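Local atomic coordinates of NAD(P)H-flavin oxidoreductase (Staphylococcus epidermidis ATCC 12228, PDB entry 3GBH), a protein that probably uses bound flavin mononucleotide to pass electrons from NAD(P)H to acceptor molecules, as other members of the nitroreductase family do. Residues 22-27 and 79-84; 55-60 and 87-92; 12-17 and 150-155; 167-172 and 183-188. All blocks are in the same frame, centred on the assembly; numbering follows the deposited sequence. Where two conformers were deposited one is given.

Contact 1 of 4, residues 22-27 and 79-84; sequences KVFDEN and LTTSSA. With FMN (flavin mononucleotide), chain H.
Thr81 and Phe24 illustrate how one hydroxyl can tie a loop to the end of a helix. The backbone N of Phe24 donates to Thr81 OG1 over 3.1 Å, and the bond is nearly straight, 167° at the hydrogen. That same OG1 also bonds to the carbonyl oxygen of Arg77, one turn back in helix 76-81. The rotation of the threonine makes this double duty possible: with chi1 at 68°, OG1 lies between its own backbone N and carbonyl carbon and meets both partners. The Phe24 side chain crosses that of Thr81 at about a right angle, its ring presenting an edge to the hydroxyl, CD2 being 3.6 Å from OG1. Next along, Ser82 CA approaches the ring obliquely, 3.9 Å from CD2, where the chain leaves the helix, while Ala190 of strand 183-192 also packs against the Phe24 side chain.

Farther out the contact is looser. Glu26 offers a CA-H to Thr81 O, with CA and O 3.5 Å apart, and its extended chain runs past Thr80, CG lying 3.9 Å from Thr80 O. A water donates to both Asp25 O and Ser83 OG, bridging the segments. Asp25 itself forms an Asx turn, its OD1 taking the N-H of Asn27 at 2.9 Å from above the carboxylate plane.

Lys22 points the other way, its chain stretched out until NZ donates to O2 of the flavin at 2.7 Å. A positive charge here would probably stabilise the reduced isoalloxazine, and the loop bearing it, together with Arg18 and Ser20, belongs to the FMN pocket of the nitroreductase fold.

Contact 2 of 4, residues 55-60 and 87-92; sequences RIAVVQ and IIFGDL
Ala57 and Ile87 face each other as a hydrogen-bonded antiparallel pair, with Ala57 N to Ile87 O and Ile87 N to Ala57 O each at 2.9 Å. Arg55 and Phe89 repeat the pattern, and Ile56 and Ile88 form the non-hydrogen-bonded pair between them. This is the tight part. On the face that carries Ala57, the methyl CB lies at the edge of the Phe89 ring, 4.3 Å from CE1, and the ring edge also meets Arg55 O in its plane. Farther along, Val59 CG2 touches Ile87 CD1 at 4.0 Å. Ile56 and Ile88 occupy the other face, against Met146 of helix 132-156. The pairing belongs to the central antiparallel sheet of the nitroreductase fold, which a strand of the second subunit extends by running parallel to Ile56, Ala57 and Val58. The end beyond Phe89 is held less closely and admits a water. There Arg55, bent at chi2 (-66°), lays its guanidinium against Asp91 CB and forms a salt bridge from NH2 to OD2 at 2.9 Å. NH2 approaches the anti lone pair of OD2, which lies tilted out of the guanidinium plane; the carboxylate and guanidinium planes are 76° apart and the N-H angle is only 132°. The water accepts from Arg55 NE and donates weakly to Asp91 OD2, while Gln52 O takes NH1 and Arg182 pairs with OD1.

Contact 3 of 4, residues 12-17 and 150-155; sequences NEVLNS and LMLTAK
Val14 and Leu152 make the apolar part of a steep helix crossing, their side chains meeting at CG1 and CD2, 4.1 Å apart. The segment axes approach to 9.2 Å at 111°. Leu152 CD2 also comes near Leu15 CA, 4.3 Å away. The rotation that sets Val14 CG1 opposite its amide N (chi1 171°) aims it at helix 132-156, where it also meets the Lys155 CB methylene at 4.1 Å.

A second kind of contact is aliphatic-to-polar. Val14 CG1 abuts the carbonyl oxygen of Leu152 at 3.3 Å. The Lys155 chain, bent at chi2, chi3 and chi4, wraps past Val14 O to Ser17, bringing CE to 3.3 Å from Ser17 OG. This hydroxyl donates to Glu13 O at 2.8 Å. Ser17 was modelled in two conformers, so its approach to Lys155 is less certain.

The lysine's charged end turns elsewhere: NZ donates to Tyr159 O and makes a long, weak ion pair with Asp160. In the wider fold, Ile8 packs against Val14, Ser17 and Lys155, and Gln149 of the second subunit against Leu15. Helix 132-156 meets strands 160-164 and 183-192 through Met151 and Ala154, and helix 32-42 through Leu150.

Contact 4 of 4, residues 167-172 and 183-188; sequences FDKENI and YVPVLA
Beside the classic beta bulge of strand 183-192, formed by Val186 and Leu187 opposite Ile88, Pro185 is the point on which Lys169 of the preceding loop and Ile172, at the start of helix 172-176, rest. The Pro185 ring takes three contacts at CG: Ile172 CG2 at 3.6 Å, Lys169 CB at 3.7 Å and Lys169 O at 3.4 Å. Ile172 and the proline lie alongside one another, pointing opposite ways, whereas Lys169 crosses it at a slant.

Phe167 reaches farther along the strand. Its CE1 lies 3.8 Å from Ala188 CB, with the Ala188 amide close by and oblique to the ring, and CE2 touches Pro185 CB. The ring owes this position to chi1 of 63°, which sets CG between its own backbone N and carbonyl carbon. Lys169 CG, 3.9 Å above the ring plane and offset toward the rim, overlies one face, and Phe72 packs on the ring nearly parallel.

In this nitroreductase-family fold the loop runs on from Ile164, Gly165 and Gly166 of the FMN pocket. Leu187 directs its CB away from residues 167-172, and its side chain lies about 4 Å from a bound FMN at the nearest atoms; Val186 packs on Ile141 of the second subunit.

Lys169 extends straight toward Val186 O but is joined to it through water: two waters each accept from NZ and donate to that carbonyl, the shorter bond to Val186 O measuring 2.8 Å. Within the loop, Asp168 centres an inverse gamma turn, and its OD2 accepts from Asn171 ND2 at 2.7 Å on the syn side, almost linearly at 176°.

In the fold
Contacts 2 and 4 share one sheet: strands 84-91 and 183-192 are neighbours in it, Gly90 N bonding to Val184 O, and their centres lie about 9 Å apart. Contact 2 is wholly buried and ruled by backbone pairing, whereas contact 4 lays a loop against the strand by apolar touch and water bridges. Contact 1 is the most exposed and relies on a single cross-segment hydrogen bond; it meets contact 2 where Ala84 packs on Val58. Contact 3 joins helices by side-chain packing, some on backbone carbonyls, without a bond between the segments; Leu150 touches Ile56. Contacts 2 and 3 both face the second subunit broadly, while contact 1 bonds to the flavin through Lys22 and contact 4 nears one at Leu187.

Contact 1 of 4, residues 22-27 and 79-84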
loop_
_atom_site.group_PDB
_atom_site.type_symbol
_atom_site.label_atom_id
_atom_site.label_comp_id
_atom_site.label_asym_id
_atom_site.label_seq_id
_atom_site.Cartn_x
_atom_site.Cartn_y
_atom_site.Cartn_z
ATOM N N LYS B 22 17.751 8.945 29.140
ATOM C CA LYS B 22 17.877 9.549 30.477
ATOM C C LYS B 22 19.307 9.937 30.899
ATOM O O LYS B 22 19.492 10.586 31.928
ATOM C CB LYS B 22 17.234 8.597 31.497
ATOM C CG LYS B 22 15.793 8.282 31.089
ATOM C CD LYS B 22 14.970 7.649 32.158
ATOM C CE LYS B 22 13.572 7.371 31.610
ATOM N NZ LYS B 22 12.653 6.990 32.715
ATOM N N VAL B 23 20.302 9.547 30.100
ATOM C CA VAL B 23 21.697 9.895 30.345
ATOM C C VAL B 23 22.263 10.499 29.043
ATOM O O VAL B 23 22.327 9.828 28.012
ATOM C CB VAL B 23 22.505 8.659 30.761
ATOM C CG1 VAL B 23 23.924 9.031 31.137
ATOM C CG2 VAL B 23 21.807 7.949 31.929
ATOM N N PHE B 24 22.636 11.771 29.113
ATOM C CA PHE B 24 23.171 12.514 27.992
ATOM C C PHE B 24 24.654 12.810 28.203
ATOM O O PHE B 24 25.190 12.650 29.309
ATOM C CB PHE B 24 22.433 13.837 27.843
ATOM C CG PHE B 24 20.955 13.684 27.723
ATOM C CD1 PHE B 24 20.362 13.557 26.477
ATOM C CD2 PHE B 24 20.146 13.662 28.858
ATOM C CE1 PHE B 24 18.987 13.409 26.360
ATOM C CE2 PHE B 24 18.750 13.513 28.742
ATOM C CZ PHE B 24 18.183 13.392 27.496
ATOM N N ASP B 25 25.306 13.213 27.116
ATOM C CA ASP B 25 26.681 13.636 27.146
ATOM C C ASP B 25 26.741 15.015 27.834
ATOM O O ASP B 25 26.277 16.046 27.325
ATOM C CB ASP B 25 27.265 13.634 25.728
ATOM C CG ASP B 25 28.735 14.049 25.680
ATOM O OD1 ASP B 25 29.281 14.528 26.700
ATOM O OD2 ASP B 25 29.337 13.918 24.600
ATOM N N GLU B 26 27.323 15.002 29.016
ATOM C CA GLU B 26 27.378 16.167 29.880
ATOM C C GLU B 26 28.246 17.281 29.306
ATOM O O GLU B 26 28.153 18.432 29.740
ATOM C CB GLU B 26 27.951 15.717 31.226
ATOM C CG GLU B 26 27.489 16.492 32.433
ATOM C CD GLU B 26 28.279 16.114 33.676
ATOM O OE1 GLU B 26 28.763 14.964 33.735
ATOM O OE2 GLU B 26 28.437 16.976 34.577
ATOM N N ASN B 27 29.107 16.939 28.351
ATOM C CA ASN B 27 30.044 17.897 27.763
ATOM C C ASN B 27 29.639 18.365 26.376
ATOM O O ASN B 27 30.353 19.131 25.747
ATOM C CB ASN B 27 31.410 17.262 27.687
ATOM C CG ASN B 27 31.951 16.913 29.049
ATOM O OD1 ASN B 27 32.202 15.743 29.338
ATOM N ND2 ASN B 27 32.115 17.921 29.907
ATOM N N LEU B 79 18.519 16.221 34.324
ATOM C CA LEU B 79 18.788 17.655 34.481
ATOM C C LEU B 79 20.281 17.982 34.394
ATOM O O LEU B 79 20.683 18.904 33.670
ATOM C CB LEU B 79 18.265 18.184 35.824
ATOM C CG LEU B 79 18.468 19.690 36.032
ATOM C CD1 LEU B 79 17.686 20.539 34.966
ATOM C CD2 LEU B 79 18.073 20.074 37.420
ATOM N N THR B 80 21.081 17.258 35.171
ATOM C CA THR B 80 22.530 17.435 35.181
ATOM C C THR B 80 23.207 17.243 33.832
ATOM O O THR B 80 24.013 18.083 33.394
ATOM C CB THR B 80 23.156 16.432 36.134
ATOM O OG1 THR B 80 22.727 16.747 37.466
ATOM C CG2 THR B 80 24.710 16.467 36.049
ATOM N N THR B 81 22.889 16.134 33.170
ATOM C CA THR B 81 23.643 15.731 31.991
ATOM C C THR B 81 23.145 16.374 30.682
ATOM O O THR B 81 23.898 16.471 29.710
ATOM C CB THR B 81 23.724 14.207 31.887
ATOM O OG1 THR B 81 22.425 13.670 31.610
ATOM C CG2 THR B 81 24.283 13.586 33.201
ATOM N N SER B 82 21.888 16.799 30.665
ATOM C CA SER B 82 21.260 17.346 29.467
ATOM C C SER B 82 21.945 18.602 28.915
ATOM O O SER B 82 22.519 19.428 29.672
ATOM C CB SER B 82 19.783 17.675 29.744
ATOM O OG SER B 82 19.646 18.714 30.692
ATOM N N SER B 83 21.872 18.765 27.601
ATOM C CA SER B 83 22.324 20.016 27.000
ATOM C C SER B 83 21.424 21.157 27.470
ATOM O O SER B 83 21.884 22.268 27.671
ATOM C CB SER B 83 22.316 19.915 25.481
ATOM O OG SER B 83 23.320 19.012 25.053
ATOM N N ALA B 84 20.127 20.859 27.609
ATOM C CA ALA B 84 19.179 21.812 28.140
ATOM C C ALA B 84 18.020 21.034 28.741
ATOM O O ALA B 84 17.688 19.934 28.255
ATOM C CB ALA B 84 18.660 22.763 26.996
HETATM N N1 FMN H . 10.441 9.718 32.475
HETATM C C2 FMN H . 11.247 9.986 33.573
HETATM O O2 FMN H . 12.343 9.434 33.716
HETATM N N3 FMN H . 10.805 10.864 34.526
HETATM C C4 FMN H . 9.570 11.505 34.398
HETATM O O4 FMN H . 9.198 12.294 35.287
HETATM C C4A FMN H . 8.761 11.221 33.310
HETATM N N5 FMN H . 7.513 11.801 33.160
HETATM C C5A FMN H . 6.878 11.775 31.936
HETATM C C6 FMN H . 5.808 12.642 31.657
HETATM C C7 FMN H . 5.179 12.617 30.430
HETATM C C7M FMN H . 4.031 13.548 30.149
HETATM C C8 FMN H . 5.602 11.701 29.461
HETATM C C8M FMN H . 4.972 11.619 28.104
HETATM C C9 FMN H . 6.652 10.845 29.735
HETATM C C9A FMN H . 7.318 10.866 30.964
HETATM N N10 FMN H . 8.398 10.015 31.243
HETATM C C10 FMN H . 9.205 10.308 32.344
HETATM C "C1'" FMN H . 8.943 9.081 30.182
HETATM C "C2'" FMN H . 7.996 7.884 30.094
HETATM O "O2'" FMN H . 8.219 6.984 31.167
HETATM C "C3'" FMN H . 8.196 7.186 28.744
HETATM O "O3'" FMN H . 7.794 8.058 27.718
HETATM C "C4'" FMN H . 7.448 5.860 28.607
HETATM O "O4'" FMN H . 7.977 4.925 29.548
HETATM C "C5'" FMN H . 7.581 5.325 27.184
HETATM O "O5'" FMN H . 8.949 5.092 26.875
HETATM P P FMN H . 9.622 5.809 25.616
HETATM O O1P FMN H . 11.053 5.371 25.488
HETATM O O2P FMN H . 9.478 7.290 25.807
HETATM O O3P FMN H . 8.876 5.441 24.356
HETATM O O HOH W 1 24.156 16.165 25.663
#

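Contact 2 of 4, residues 55-60 and 87-92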
loop_
_atom_site.group_PDB
_atom_site.type_symbol
_atom_site.label_atom_id
_atom_site.label_comp_id
_atom_site.label_asym_id
_atom_site.label_seq_id
_atom_site.Cartn_x
_atom_site.Cartn_y
_atom_site.Cartn_z
ATOM N N ARG B 55 5.035 28.474 25.874
ATOM C CA ARG B 55 6.185 29.312 26.235
ATOM C C ARG B 55 7.297 28.392 26.720
ATOM O O ARG B 55 7.108 27.644 27.672
ATOM C CB ARG B 55 5.800 30.273 27.351
ATOM C CG ARG B 55 4.585 31.164 27.021
ATOM C CD ARG B 55 4.818 32.163 25.881
ATOM N NE ARG B 55 3.614 32.969 25.697
ATOM C CZ ARG B 55 2.711 32.792 24.739
ATOM N NH1 ARG B 55 2.855 31.862 23.801
ATOM N NH2 ARG B 55 1.645 33.569 24.719
ATOM N N ILE B 56 8.456 28.460 26.085
ATOM C CA ILE B 56 9.554 27.515 26.349
ATOM C C ILE B 56 10.691 28.200 27.134
ATOM O O ILE B 56 11.323 29.129 26.631
ATOM C CB ILE B 56 10.124 26.935 25.044
ATOM C CG1 ILE B 56 8.997 26.325 24.186
ATOM C CG2 ILE B 56 11.237 25.877 25.388
ATOM C CD1 ILE B 56 9.451 25.850 22.800
ATOM N N ALA B 57 10.933 27.738 28.368
ATOM C CA ALA B 57 12.124 28.113 29.136
ATOM C C ALA B 57 13.208 27.079 28.816
ATOM O O ALA B 57 13.066 25.908 29.173
ATOM C CB ALA B 57 11.821 28.151 30.660
ATOM N N VAL B 58 14.260 27.503 28.108
ATOM C CA VAL B 58 15.347 26.605 27.715
ATOM C C VAL B 58 16.406 26.751 28.807
ATOM O O VAL B 58 17.241 27.678 28.768
ATOM C CB VAL B 58 15.917 26.994 26.339
ATOM C CG1 VAL B 58 17.013 26.030 25.914
ATOM C CG2 VAL B 58 14.780 27.105 25.261
ATOM N N VAL B 59 16.336 25.872 29.812
ATOM C CA VAL B 59 17.261 25.926 30.931
ATOM C C VAL B 59 18.580 25.264 30.562
ATOM O O VAL B 59 18.680 24.055 30.504
ATOM C CB VAL B 59 16.671 25.267 32.198
ATOM C CG1 VAL B 59 17.674 25.353 33.357
ATOM C CG2 VAL B 59 15.346 25.940 32.551
ATOM N N GLN B 60 19.599 26.086 30.352
ATOM C CA GLN B 60 20.910 25.608 29.923
ATOM C C GLN B 60 22.054 26.030 30.859
ATOM O O GLN B 60 23.037 25.315 30.954
ATOM C CB GLN B 60 21.189 26.093 28.501
ATOM C CG GLN B 60 21.118 27.618 28.388
ATOM C CD GLN B 60 21.598 28.179 27.042
ATOM O OE1 GLN B 60 21.977 29.355 26.968
ATOM N NE2 GLN B 60 21.515 27.365 25.971
ATOM N N ILE B 87 11.476 23.601 29.768
ATOM C CA ILE B 87 10.247 23.580 30.560
ATOM C C ILE B 87 9.198 24.360 29.785
ATOM O O ILE B 87 9.378 25.546 29.516
ATOM C CB ILE B 87 10.443 24.162 31.949
ATOM C CG1 ILE B 87 11.681 23.538 32.623
ATOM C CG2 ILE B 87 9.187 23.937 32.820
ATOM C CD1 ILE B 87 12.032 24.156 34.003
ATOM N N ILE B 88 8.110 23.681 29.415
ATOM C CA ILE B 88 7.087 24.265 28.570
ATOM C C ILE B 88 5.904 24.651 29.449
ATOM O O ILE B 88 5.380 23.837 30.190
ATOM C CB ILE B 88 6.642 23.295 27.485
ATOM C CG1 ILE B 88 7.829 22.936 26.572
ATOM C CG2 ILE B 88 5.489 23.884 26.661
ATOM C CD1 ILE B 88 7.635 21.642 25.829
ATOM N N PHE B 89 5.551 25.929 29.380
ATOM C CA PHE B 89 4.479 26.532 30.113
ATOM C C PHE B 89 3.381 26.897 29.116
ATOM O O PHE B 89 3.650 27.113 27.938
ATOM C CB PHE B 89 4.961 27.821 30.776
ATOM C CG PHE B 89 5.921 27.621 31.908
ATOM C CD1 PHE B 89 7.278 27.455 31.655
ATOM C CD2 PHE B 89 5.470 27.628 33.231
ATOM C CE1 PHE B 89 8.168 27.277 32.691
ATOM C CE2 PHE B 89 6.328 27.454 34.273
ATOM C CZ PHE B 89 7.706 27.273 34.016
ATOM N N GLY B 90 2.158 26.969 29.609
ATOM C CA GLY B 90 1.025 27.426 28.833
ATOM C C GLY B 90 0.621 28.794 29.364
ATOM O O GLY B 90 0.564 29.010 30.568
ATOM N N ASP B 91 0.383 29.735 28.467
ATOM C CA ASP B 91 -0.041 31.091 28.857
ATOM C C ASP B 91 -1.575 31.116 28.939
ATOM O O ASP B 91 -2.255 30.997 27.934
ATOM C CB ASP B 91 0.485 32.087 27.820
ATOM C CG ASP B 91 0.102 33.497 28.095
ATOM O OD1 ASP B 91 -0.493 33.834 29.164
ATOM O OD2 ASP B 91 0.473 34.295 27.231
ATOM N N LEU B 92 -2.111 31.273 30.141
ATOM C CA LEU B 92 -3.572 31.304 30.349
ATOM C C LEU B 92 -4.204 32.597 29.832
ATOM O O LEU B 92 -5.435 32.671 29.730
ATOM C CB LEU B 92 -3.909 31.149 31.851
ATOM C CG LEU B 92 -3.474 29.852 32.534
ATOM C CD1 LEU B 92 -3.742 29.939 34.053
ATOM C CD2 LEU B 92 -4.179 28.659 31.934
HETATM O O HOH W 2 3.654 35.541 26.994
#

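Contact 3 of 4, residues 12-17 and 150-155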
loop_
_atom_site.group_PDB
_atom_site.type_symbol
_atom_site.label_atom_id
_atom_site.label_comp_id
_atom_site.label_asym_id
_atom_site.label_seq_id
_atom_site.Cartn_x
_atom_site.Cartn_y
_atom_site.Cartn_z
ATOM N N ASN B 12 9.866 7.502 9.061
ATOM C CA ASN B 12 9.705 6.303 9.892
ATOM C C ASN B 12 10.899 6.007 10.788
ATOM O O ASN B 12 10.722 5.600 11.933
ATOM C CB ASN B 12 9.354 5.103 9.027
ATOM C CG ASN B 12 7.905 5.157 8.560
ATOM O OD1 ASN B 12 6.998 5.198 9.378
ATOM N ND2 ASN B 12 7.692 5.213 7.254
ATOM N N GLU B 13 12.110 6.229 10.294
ATOM C CA GLU B 13 13.313 6.105 11.123
ATOM C C GLU B 13 13.257 7.072 12.308
ATOM O O GLU B 13 13.606 6.712 13.447
ATOM C CB GLU B 13 14.577 6.358 10.293
ATOM C CG GLU B 13 14.825 5.335 9.185
ATOM N N VAL B 14 12.830 8.312 12.062
ATOM C CA VAL B 14 12.741 9.269 13.169
ATOM C C VAL B 14 11.755 8.768 14.232
ATOM O O VAL B 14 12.060 8.692 15.423
ATOM C CB VAL B 14 12.347 10.690 12.706
ATOM C CG1 VAL B 14 12.040 11.604 13.905
ATOM C CG2 VAL B 14 13.450 11.285 11.842
ATOM N N LEU B 15 10.564 8.433 13.789
ATOM C CA LEU B 15 9.522 7.945 14.681
ATOM C C LEU B 15 9.991 6.683 15.405
ATOM O O LEU B 15 9.843 6.564 16.632
ATOM C CB LEU B 15 8.265 7.685 13.852
ATOM C CG LEU B 15 6.930 7.641 14.542
ATOM C CD1 LEU B 15 5.774 8.062 13.591
ATOM C CD2 LEU B 15 6.777 6.201 15.077
ATOM N N ASN B 16 10.601 5.746 14.687
ATOM C CA ASN B 16 11.088 4.524 15.343
ATOM C C ASN B 16 12.205 4.726 16.373
ATOM O O ASN B 16 12.346 3.897 17.289
ATOM C CB ASN B 16 11.552 3.487 14.316
ATOM C CG ASN B 16 10.389 2.895 13.514
ATOM O OD1 ASN B 16 9.223 3.006 13.900
ATOM N ND2 ASN B 16 10.718 2.252 12.393
ATOM N N SER B 17 12.984 5.806 16.250
ATOM C CA SER B 17 14.099 6.012 17.180
ATOM C C SER B 17 13.790 7.003 18.297
ATOM O O SER B 17 14.623 7.203 19.190
ATOM C CB SER B 17 15.356 6.446 16.424
ATOM O OG SER B 17 15.083 7.574 15.635
ATOM N N LEU B 150 8.373 18.819 18.762
ATOM C CA LEU B 150 9.742 19.183 19.195
ATOM C C LEU B 150 10.620 17.940 19.405
ATOM O O LEU B 150 11.768 17.895 18.964
ATOM C CB LEU B 150 9.680 20.000 20.486
ATOM C CG LEU B 150 10.934 20.779 20.859
ATOM C CD1 LEU B 150 10.522 21.979 21.725
ATOM C CD2 LEU B 150 11.974 19.875 21.519
HETATM N N MSE B 151 10.068 16.920 20.051
HETATM C CA MSE B 151 10.822 15.681 20.291
HETATM C C MSE B 151 11.185 14.944 19.005
HETATM O O MSE B 151 12.301 14.436 18.866
HETATM C CB MSE B 151 10.060 14.778 21.255
HETATM C CG MSE B 151 9.942 15.356 22.660
HETATM SE SE MSE B 151 9.276 14.007 23.910
HETATM C CE MSE B 151 7.359 14.374 23.691
ATOM N N LEU B 152 10.267 14.931 18.039
ATOM C CA LEU B 152 10.545 14.312 16.746
ATOM C C LEU B 152 11.617 15.088 15.984
ATOM O O LEU B 152 12.575 14.509 15.463
ATOM C CB LEU B 152 9.254 14.151 15.912
ATOM C CG LEU B 152 8.291 13.137 16.541
ATOM C CD1 LEU B 152 6.882 13.205 15.925
ATOM C CD2 LEU B 152 8.844 11.750 16.450
ATOM N N THR B 153 11.479 16.404 15.951
ATOM C CA THR B 153 12.459 17.257 15.252
ATOM C C THR B 153 13.825 17.159 15.896
ATOM O O THR B 153 14.840 17.085 15.209
ATOM C CB THR B 153 12.015 18.753 15.186
ATOM O OG1 THR B 153 10.713 18.812 14.605
ATOM C CG2 THR B 153 13.006 19.551 14.300
ATOM N N ALA B 154 13.854 17.125 17.229
ATOM C CA ALA B 154 15.127 16.951 17.939
ATOM C C ALA B 154 15.798 15.652 17.476
ATOM O O ALA B 154 17.009 15.623 17.121
ATOM C CB ALA B 154 14.891 16.952 19.468
ATOM N N LYS B 155 15.005 14.585 17.404
ATOM C CA LYS B 155 15.528 13.298 16.934
ATOM C C LYS B 155 16.009 13.355 15.482
ATOM O O LYS B 155 17.018 12.734 15.128
ATOM C CB LYS B 155 14.501 12.197 17.117
ATOM C CG LYS B 155 15.011 10.801 16.824
ATOM C CD LYS B 155 15.799 10.234 17.971
ATOM C CE LYS B 155 16.993 9.442 17.515
ATOM N NZ LYS B 155 18.183 10.285 17.618
#

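Contact 4 of 4, residues 167-172 and 183-188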
loop_
_atom_site.group_PDB
_atom_site.type_symbol
_atom_site.label_atom_id
_atom_site.label_comp_id
_atom_site.label_asym_id
_atom_site.label_seq_id
_atom_site.Cartn_x
_atom_site.Cartn_y
_atom_site.Cartn_z
ATOM N N PHE B 167 8.268 16.819 38.104
ATOM C CA PHE B 167 8.919 17.973 38.704
ATOM C C PHE B 167 7.906 18.787 39.513
ATOM O O PHE B 167 6.695 18.599 39.377
ATOM C CB PHE B 167 9.688 18.818 37.647
ATOM C CG PHE B 167 8.834 19.435 36.574
ATOM C CD1 PHE B 167 8.331 18.676 35.534
ATOM C CD2 PHE B 167 8.584 20.797 36.569
ATOM C CE1 PHE B 167 7.571 19.251 34.535
ATOM C CE2 PHE B 167 7.832 21.359 35.592
ATOM C CZ PHE B 167 7.315 20.596 34.574
ATOM N N ASP B 168 8.420 19.678 40.349
ATOM C CA ASP B 168 7.595 20.513 41.240
ATOM C C ASP B 168 6.895 21.626 40.465
ATOM O O ASP B 168 7.393 22.739 40.366
ATOM C CB ASP B 168 8.468 21.081 42.363
ATOM C CG ASP B 168 7.678 21.884 43.397
ATOM O OD1 ASP B 168 6.446 22.052 43.238
ATOM O OD2 ASP B 168 8.319 22.373 44.350
ATOM N N LYS B 169 5.717 21.310 39.947
ATOM C CA LYS B 169 4.913 22.257 39.183
ATOM C C LYS B 169 4.324 23.403 40.007
ATOM O O LYS B 169 4.031 24.476 39.475
ATOM C CB LYS B 169 3.802 21.489 38.492
ATOM C CG LYS B 169 4.364 20.674 37.329
ATOM C CD LYS B 169 3.309 19.781 36.726
ATOM C CE LYS B 169 3.889 18.950 35.616
ATOM N NZ LYS B 169 2.983 17.860 35.205
ATOM N N GLU B 170 4.142 23.171 41.295
ATOM C CA GLU B 170 3.643 24.214 42.189
ATOM C C GLU B 170 4.587 25.404 42.305
ATOM O O GLU B 170 4.148 26.515 42.512
ATOM C CB GLU B 170 3.413 23.650 43.585
ATOM C CG GLU B 170 2.334 22.598 43.656
ATOM C CD GLU B 170 0.954 23.139 43.317
ATOM O OE1 GLU B 170 0.535 24.131 43.965
ATOM O OE2 GLU B 170 0.296 22.570 42.403
ATOM N N ASN B 171 5.885 25.157 42.210
ATOM C CA ASN B 171 6.894 26.171 42.512
ATOM C C ASN B 171 7.777 26.541 41.325
ATOM O O ASN B 171 8.513 27.516 41.390
ATOM C CB ASN B 171 7.750 25.710 43.667
ATOM C CG ASN B 171 6.962 25.565 44.938
ATOM O OD1 ASN B 171 6.379 26.529 45.444
ATOM N ND2 ASN B 171 6.932 24.355 45.468
ATOM N N ILE B 172 7.685 25.804 40.233
ATOM C CA ILE B 172 8.661 25.988 39.162
ATOM C C ILE B 172 8.606 27.375 38.497
ATOM O O ILE B 172 9.662 27.969 38.207
ATOM C CB ILE B 172 8.581 24.844 38.104
ATOM C CG1 ILE B 172 9.800 24.893 37.173
ATOM C CG2 ILE B 172 7.233 24.854 37.400
ATOM C CD1 ILE B 172 11.166 24.644 37.923
ATOM N N TYR B 183 1.216 31.745 33.946
ATOM C CA TYR B 183 1.896 30.692 33.189
ATOM C C TYR B 183 1.881 29.362 33.933
ATOM O O TYR B 183 2.407 29.281 35.019
ATOM C CB TYR B 183 3.319 31.148 32.896
ATOM C CG TYR B 183 3.333 32.390 32.027
ATOM C CD1 TYR B 183 3.009 32.322 30.680
ATOM C CD2 TYR B 183 3.649 33.637 32.568
ATOM C CE1 TYR B 183 3.000 33.477 29.890
ATOM C CE2 TYR B 183 3.659 34.781 31.793
ATOM C CZ TYR B 183 3.333 34.705 30.456
ATOM O OH TYR B 183 3.338 35.864 29.697
ATOM N N VAL B 184 1.239 28.340 33.368
ATOM C CA VAL B 184 1.158 27.038 34.053
ATOM C C VAL B 184 2.110 26.031 33.411
ATOM O O VAL B 184 2.141 25.925 32.214
ATOM C CB VAL B 184 -0.267 26.481 34.069
ATOM C CG1 VAL B 184 -1.177 27.441 34.885
ATOM C CG2 VAL B 184 -0.796 26.294 32.665
ATOM N N PRO B 185 2.884 25.301 34.218
ATOM C CA PRO B 185 3.799 24.300 33.642
ATOM C C PRO B 185 3.042 23.124 33.045
ATOM O O PRO B 185 2.098 22.628 33.654
ATOM C CB PRO B 185 4.648 23.866 34.818
ATOM C CG PRO B 185 3.956 24.328 36.047
ATOM C CD PRO B 185 2.870 25.279 35.689
ATOM N N VAL B 186 3.417 22.717 31.842
ATOM C CA VAL B 186 2.732 21.618 31.167
ATOM C C VAL B 186 3.585 20.354 31.246
ATOM O O VAL B 186 3.174 19.337 31.793
ATOM C CB VAL B 186 2.425 21.967 29.690
ATOM C CG1 VAL B 186 1.756 20.768 29.002
ATOM C CG2 VAL B 186 1.526 23.223 29.598
ATOM N N LEU B 187 4.796 20.438 30.716
ATOM C CA LEU B 187 5.755 19.359 30.864
ATOM C C LEU B 187 7.140 19.881 30.602
ATOM O O LEU B 187 7.273 20.980 30.070
ATOM C CB LEU B 187 5.450 18.222 29.896
ATOM C CG LEU B 187 5.891 18.303 28.467
ATOM C CD1 LEU B 187 5.815 16.872 27.786
ATOM C CD2 LEU B 187 5.057 19.324 27.730
ATOM N N ALA B 188 8.145 19.105 31.014
ATOM C CA ALA B 188 9.544 19.419 30.737
ATOM C C ALA B 188 10.082 18.425 29.714
ATOM O O ALA B 188 9.512 17.342 29.552
ATOM C CB ALA B 188 10.352 19.374 31.994
HETATM O O HOH W 3 3.939 16.845 32.749
HETATM O O HOH W 4 0.911 19.031 34.169
#